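Local coordinates for protein GH86A beta-porphyranase (Bacteroides plebeius, PDB 4AW7) that hydrolyses the sulfated red-seaweed polysaccharide porphyran at the linkages between beta-D-galactose and alpha-L-galactose-6-sulfate, at residues F140-N152 with M163-G175. Sequence-based numbering, arbitrary orientation.
Sequences FFEPLNEPFVHAN and MRELMVDFYASIG. With GAL (beta-D-galactopyranose), chain D; GLA (alpha-D-galactopyranose), chain B.
The carbonyl oxygen of Leu144 accepts a hydrogen bond from the Tyr171 hydroxyl, OH to O 2.6 Å, the donor tilted 32° from the carbonyl plane. Pro143 lies on the same ring: its CB sits over one face, 3.9 Å from the centroid. Ile174 CD1 reaches this CB and the neighbouring CG of Pro143, the two side chains passing in opposite directions. Leu144 crosses Phe170 at about a right angle, Leu144 CD1 3.8 Å from Phe170 CD2. Extended beyond CG, Met167 lays its SD 3.7 Å from Pro147 CB and at the edge of the Phe148 ring, a Met-aromatic contact. That ring has Val168 CG2 in plane at its rim, 3.5 Å from Phe148 CZ. A phenylalanine in place of Tyr171 would probably keep the proline packing but leave Leu144 O without this hydroxyl donor and the loop backbone less firmly held there. The segments join strand 136-142 of the parallel sheet to helix 160-179 in a beta-alpha unit. Between Leu144 and Pro147 lie Asn145, whose ND2 donates to galactose O2 (2.8 Å), and Glu146; the helix thus backs the loop carrying the substrate-binding Asn145 and the probable acid Glu146, consistent with a second-shell role for Tyr171.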
loop_
_atom_site.group_PDB
_atom_site.type_symbol
_atom_site.label_atom_id
_atom_site.label_comp_id
_atom_site.label_asym_id
_atom_site.label_seq_id
_atom_site.Cartn_x
_atom_site.Cartn_y
_atom_site.Cartn_z
ATOM N N PHE A 140 13.522 6.714 -5.393
ATOM C CA PHE A 140 13.511 5.356 -4.829
ATOM C C PHE A 140 14.186 4.400 -5.776
ATOM O O PHE A 140 13.921 4.383 -6.968
ATOM C CB PHE A 140 12.077 4.858 -4.580
ATOM C CG PHE A 140 11.262 5.802 -3.740
ATOM C CD1 PHE A 140 11.401 5.784 -2.372
ATOM C CD2 PHE A 140 10.407 6.730 -4.307
ATOM C CE1 PHE A 140 10.735 6.676 -1.588
ATOM C CE2 PHE A 140 9.706 7.612 -3.526
ATOM C CZ PHE A 140 9.896 7.608 -2.172
ATOM N N PHE A 141 15.053 3.551 -5.217
ATOM C CA PHE A 141 15.635 2.433 -5.964
ATOM C C PHE A 141 15.223 1.148 -5.245
ATOM O O PHE A 141 15.422 1.014 -4.048
ATOM C CB PHE A 141 17.156 2.564 -6.045
ATOM C CG PHE A 141 17.830 1.488 -6.867
ATOM C CD1 PHE A 141 17.265 0.983 -8.030
ATOM C CD2 PHE A 141 19.080 1.006 -6.508
ATOM C CE1 PHE A 141 17.893 0.018 -8.779
ATOM C CE2 PHE A 141 19.728 0.062 -7.307
ATOM C CZ PHE A 141 19.143 -0.428 -8.422
ATOM N N GLU A 142 14.669 0.229 -6.025
ATOM C CA GLU A 142 14.090 -1.038 -5.558
ATOM C C GLU A 142 14.799 -2.124 -6.383
ATOM O O GLU A 142 14.323 -2.526 -7.446
ATOM C CB GLU A 142 12.591 -0.998 -5.791
ATOM C CG GLU A 142 11.793 -2.145 -5.213
ATOM C CD GLU A 142 10.298 -2.029 -5.523
ATOM O OE1 GLU A 142 9.948 -1.623 -6.647
ATOM O OE2 GLU A 142 9.507 -2.389 -4.610
ATOM N N PRO A 143 16.014 -2.539 -5.939
ATOM C CA PRO A 143 16.940 -3.266 -6.812
ATOM C C PRO A 143 16.431 -4.394 -7.706
ATOM O O PRO A 143 16.864 -4.497 -8.825
ATOM C CB PRO A 143 17.967 -3.751 -5.793
ATOM C CG PRO A 143 18.121 -2.610 -4.857
ATOM C CD PRO A 143 16.741 -1.983 -4.779
ATOM N N LEU A 144 15.602 -5.300 -7.177
ATOM C CA LEU A 144 15.081 -6.414 -7.968
ATOM C C LEU A 144 13.596 -6.599 -7.751
ATOM O O LEU A 144 13.163 -6.775 -6.613
ATOM C CB LEU A 144 15.812 -7.712 -7.607
ATOM C CG LEU A 144 17.321 -7.786 -7.778
ATOM C CD1 LEU A 144 17.865 -9.058 -7.143
ATOM C CD2 LEU A 144 17.678 -7.760 -9.308
ATOM N N ASN A 145 12.846 -6.596 -8.820
ATOM C CA ASN A 145 11.412 -6.817 -8.746
ATOM C C ASN A 145 11.100 -8.289 -8.532
ATOM O O ASN A 145 11.674 -9.153 -9.213
ATOM C CB ASN A 145 10.784 -6.379 -10.047
ATOM C CG ASN A 145 9.272 -6.496 -10.013
ATOM O OD1 ASN A 145 8.620 -5.952 -9.106
ATOM N ND2 ASN A 145 8.698 -7.201 -10.992
ATOM N N GLU A 146 10.164 -8.579 -7.622
ATOM C CA GLU A 146 9.688 -9.941 -7.316
ATOM C C GLU A 146 10.780 -11.012 -7.431
ATOM O O GLU A 146 10.671 -11.986 -8.172
ATOM C CB GLU A 146 8.464 -10.257 -8.137
ATOM C CG GLU A 146 7.373 -9.215 -7.883
ATOM C CD GLU A 146 6.068 -9.583 -8.473
ATOM O OE1 GLU A 146 6.002 -10.521 -9.282
ATOM O OE2 GLU A 146 5.077 -8.894 -8.133
ATOM N N PRO A 147 11.829 -10.847 -6.613
ATOM C CA PRO A 147 12.998 -11.682 -6.852
ATOM C C PRO A 147 12.828 -13.136 -6.463
ATOM O O PRO A 147 13.302 -14.010 -7.187
ATOM C CB PRO A 147 14.089 -11.021 -5.981
ATOM C CG PRO A 147 13.326 -10.289 -4.885
ATOM C CD PRO A 147 12.081 -9.819 -5.586
ATOM N N PHE A 148 12.235 -13.385 -5.299
ATOM C CA PHE A 148 12.271 -14.733 -4.749
ATOM C C PHE A 148 11.427 -15.720 -5.556
ATOM O O PHE A 148 11.772 -16.904 -5.633
ATOM C CB PHE A 148 11.787 -14.736 -3.299
ATOM C CG PHE A 148 12.595 -13.911 -2.317
ATOM C CD1 PHE A 148 13.927 -13.603 -2.548
ATOM C CD2 PHE A 148 12.022 -13.433 -1.170
ATOM C CE1 PHE A 148 14.647 -12.904 -1.644
ATOM C CE2 PHE A 148 12.719 -12.703 -0.260
ATOM C CZ PHE A 148 14.047 -12.429 -0.478
ATOM N N VAL A 149 10.370 -15.262 -6.219
ATOM C CA VAL A 149 9.579 -16.178 -7.020
ATOM C C VAL A 149 10.383 -16.647 -8.234
ATOM O O VAL A 149 10.013 -17.651 -8.847
ATOM C CB VAL A 149 8.210 -15.621 -7.364
ATOM C CG1 VAL A 149 7.317 -15.420 -6.048
ATOM C CG2 VAL A 149 8.349 -14.433 -8.251
ATOM N N HIS A 150 11.466 -15.954 -8.586
ATOM C CA HIS A 150 12.368 -16.326 -9.670
ATOM C C HIS A 150 13.618 -17.105 -9.239
ATOM O O HIS A 150 14.432 -17.430 -10.088
ATOM C CB HIS A 150 12.783 -15.077 -10.475
ATOM C CG HIS A 150 11.647 -14.495 -11.228
ATOM N ND1 HIS A 150 11.278 -14.975 -12.457
ATOM C CD2 HIS A 150 10.729 -13.568 -10.886
ATOM C CE1 HIS A 150 10.206 -14.320 -12.873
ATOM N NE2 HIS A 150 9.835 -13.478 -11.923
ATOM N N ALA A 151 13.733 -17.421 -7.958
ATOM C CA ALA A 151 14.962 -18.023 -7.440
ATOM C C ALA A 151 15.268 -19.408 -7.983
ATOM O O ALA A 151 16.389 -19.890 -7.822
ATOM C CB ALA A 151 14.943 -18.055 -5.916
ATOM N N ASN A 152 14.284 -20.049 -8.585
ATOM C CA ASN A 152 14.438 -21.380 -9.178
ATOM C C ASN A 152 14.378 -21.343 -10.687
ATOM O O ASN A 152 14.277 -22.402 -11.309
ATOM C CB ASN A 152 13.421 -22.348 -8.586
ATOM C CG ASN A 152 13.440 -22.299 -7.098
ATOM O OD1 ASN A 152 14.527 -22.403 -6.507
ATOM N ND2 ASN A 152 12.299 -21.963 -6.470
ATOM N N MET A 163 19.965 -18.862 -3.635
ATOM C CA MET A 163 19.698 -17.703 -4.485
ATOM C C MET A 163 18.887 -16.642 -3.769
ATOM O O MET A 163 19.173 -15.454 -3.960
ATOM C CB MET A 163 19.055 -18.109 -5.809
ATOM C CG MET A 163 18.724 -16.937 -6.696
ATOM S SD MET A 163 20.081 -15.800 -7.028
ATOM C CE MET A 163 20.677 -16.342 -8.633
ATOM N N ARG A 164 17.912 -17.017 -2.960
ATOM C CA ARG A 164 17.210 -15.970 -2.160
ATOM C C ARG A 164 18.189 -15.198 -1.316
ATOM O O ARG A 164 18.155 -13.969 -1.252
ATOM C CB ARG A 164 16.146 -16.548 -1.222
ATOM C CG ARG A 164 14.943 -17.074 -1.955
ATOM C CD ARG A 164 13.786 -17.573 -1.043
ATOM N NE ARG A 164 14.022 -18.858 -0.315
ATOM C CZ ARG A 164 13.873 -20.100 -0.810
ATOM N NH1 ARG A 164 13.575 -20.327 -2.072
ATOM N NH2 ARG A 164 14.144 -21.157 -0.055
ATOM N N GLU A 165 19.135 -15.917 -0.702
ATOM C CA GLU A 165 20.140 -15.276 0.120
ATOM C C GLU A 165 21.070 -14.364 -0.698
ATOM O O GLU A 165 21.419 -13.260 -0.273
ATOM C CB GLU A 165 20.942 -16.311 0.926
ATOM C CG GLU A 165 20.121 -16.988 1.998
ATOM C CD GLU A 165 20.769 -18.178 2.645
ATOM O OE1 GLU A 165 21.865 -18.572 2.202
ATOM O OE2 GLU A 165 20.168 -18.733 3.578
ATOM N N LEU A 166 21.479 -14.806 -1.882
ATOM C CA LEU A 166 22.292 -13.982 -2.787
ATOM C C LEU A 166 21.514 -12.712 -3.196
ATOM O O LEU A 166 22.085 -11.607 -3.209
ATOM C CB LEU A 166 22.706 -14.802 -4.020
ATOM C CG LEU A 166 23.540 -14.064 -5.088
ATOM C CD1 LEU A 166 24.861 -13.554 -4.450
ATOM C CD2 LEU A 166 23.801 -14.972 -6.254
ATOM N N MET A 167 20.235 -12.846 -3.495
ATOM C CA MET A 167 19.405 -11.683 -3.869
ATOM C C MET A 167 19.328 -10.693 -2.708
ATOM O O MET A 167 19.393 -9.474 -2.921
ATOM C CB MET A 167 18.036 -12.198 -4.270
ATOM C CG MET A 167 18.011 -12.883 -5.603
ATOM S SD MET A 167 16.482 -13.847 -5.846
ATOM C CE MET A 167 16.493 -14.042 -7.641
ATOM N N VAL A 168 19.198 -11.198 -1.500
ATOM C CA VAL A 168 19.172 -10.336 -0.332
ATOM C C VAL A 168 20.526 -9.654 -0.128
ATOM O O VAL A 168 20.587 -8.470 0.203
ATOM C CB VAL A 168 18.693 -11.078 0.918
ATOM C CG1 VAL A 168 18.759 -10.203 2.171
ATOM C CG2 VAL A 168 17.242 -11.590 0.707
ATOM N N ASP A 169 21.636 -10.386 -0.340
ATOM C CA ASP A 169 22.962 -9.803 -0.215
ATOM C C ASP A 169 23.193 -8.695 -1.257
ATOM O O ASP A 169 23.875 -7.710 -0.980
ATOM C CB ASP A 169 24.020 -10.901 -0.344
ATOM C CG ASP A 169 24.106 -11.793 0.859
ATOM O OD1 ASP A 169 23.606 -11.448 1.953
ATOM O OD2 ASP A 169 24.730 -12.892 0.710
ATOM N N PHE A 170 22.637 -8.875 -2.445
ATOM C CA PHE A 170 22.676 -7.880 -3.527
ATOM C C PHE A 170 21.970 -6.613 -3.035
ATOM O O PHE A 170 22.547 -5.512 -3.079
ATOM C CB PHE A 170 22.014 -8.523 -4.746
ATOM C CG PHE A 170 22.026 -7.742 -6.037
ATOM C CD1 PHE A 170 23.053 -7.870 -6.940
ATOM C CD2 PHE A 170 20.920 -6.990 -6.413
ATOM C CE1 PHE A 170 23.007 -7.249 -8.165
ATOM C CE2 PHE A 170 20.849 -6.391 -7.629
ATOM C CZ PHE A 170 21.910 -6.491 -8.514
ATOM N N TYR A 171 20.748 -6.766 -2.534
ATOM C CA TYR A 171 20.047 -5.627 -1.938
ATOM C C TYR A 171 20.876 -4.924 -0.843
ATOM O O TYR A 171 21.002 -3.687 -0.810
ATOM C CB TYR A 171 18.712 -6.059 -1.327
ATOM C CG TYR A 171 17.488 -5.949 -2.211
ATOM C CD1 TYR A 171 16.723 -4.796 -2.220
ATOM C CD2 TYR A 171 17.022 -7.008 -2.991
ATOM C CE1 TYR A 171 15.615 -4.667 -2.998
ATOM C CE2 TYR A 171 15.877 -6.896 -3.765
ATOM C CZ TYR A 171 15.154 -5.710 -3.752
ATOM O OH TYR A 171 13.999 -5.505 -4.471
ATOM N N ALA A 172 21.432 -5.714 0.076
ATOM C CA ALA A 172 22.159 -5.162 1.210
ATOM C C ALA A 172 23.360 -4.361 0.751
ATOM O O ALA A 172 23.600 -3.254 1.243
ATOM C CB ALA A 172 22.619 -6.287 2.166
ATOM N N SER A 173 24.108 -4.907 -0.201
ATOM C CA SER A 173 25.272 -4.230 -0.704
ATOM C C SER A 173 24.913 -2.896 -1.345
ATOM O O SER A 173 25.600 -1.885 -1.208
ATOM C CB SER A 173 26.016 -5.138 -1.688
ATOM O OG SER A 173 27.132 -4.443 -2.195
ATOM N N ILE A 174 23.818 -2.877 -2.078
ATOM C CA ILE A 174 23.375 -1.661 -2.761
ATOM C C ILE A 174 23.032 -0.609 -1.718
ATOM O O ILE A 174 23.475 0.546 -1.828
ATOM C CB ILE A 174 22.193 -1.950 -3.705
ATOM C CG1 ILE A 174 22.687 -2.757 -4.916
ATOM C CG2 ILE A 174 21.505 -0.625 -4.116
ATOM C CD1 ILE A 174 21.609 -3.415 -5.725
ATOM N N GLY A 175 22.225 -0.977 -0.725
ATOM C CA GLY A 175 21.870 -0.014 0.332
ATOM C C GLY A 175 23.116 0.514 1.040
ATOM O O GLY A 175 23.255 1.711 1.270
HETATM C C1 GAL D . 3.804 -8.394 -10.449
HETATM C C2 GAL D . 4.760 -7.954 -11.575
HETATM C C3 GAL D . 4.016 -7.199 -12.661
HETATM C C4 GAL D . 2.735 -7.888 -13.059
HETATM C C5 GAL D . 1.877 -8.134 -11.806
HETATM C C6 GAL D . 0.425 -8.563 -12.231
HETATM O O1 GAL D . 4.601 -9.164 -9.463
HETATM O O2 GAL D . 5.861 -7.172 -11.010
HETATM O O3 GAL D . 4.762 -7.130 -13.847
HETATM O O4 GAL D . 3.032 -9.133 -13.722
HETATM O O5 GAL D . 2.677 -9.081 -10.960
HETATM O O6 GAL D . -0.411 -7.329 -12.337
HETATM C C1 GLA B . 3.804 -8.394 -10.449
HETATM C C2 GLA B . 4.760 -7.954 -11.575
HETATM C C3 GLA B . 4.016 -7.199 -12.661
HETATM C C4 GLA B . 2.735 -7.888 -13.059
HETATM C C5 GLA B . 1.877 -8.134 -11.806
HETATM C C6 GLA B . 0.425 -8.563 -12.231
HETATM O O1 GLA B . 3.452 -7.440 -9.541
HETATM O O2 GLA B . 5.861 -7.172 -11.010
HETATM O O3 GLA B . 4.762 -7.130 -13.847
HETATM O O4 GLA B . 3.032 -9.133 -13.722
HETATM O O5 GLA B . 2.677 -9.081 -10.960
HETATM O O6 GLA B . -0.411 -7.329 -12.337
HETATM O O HOH W 1 12.273 -18.787 -3.710
#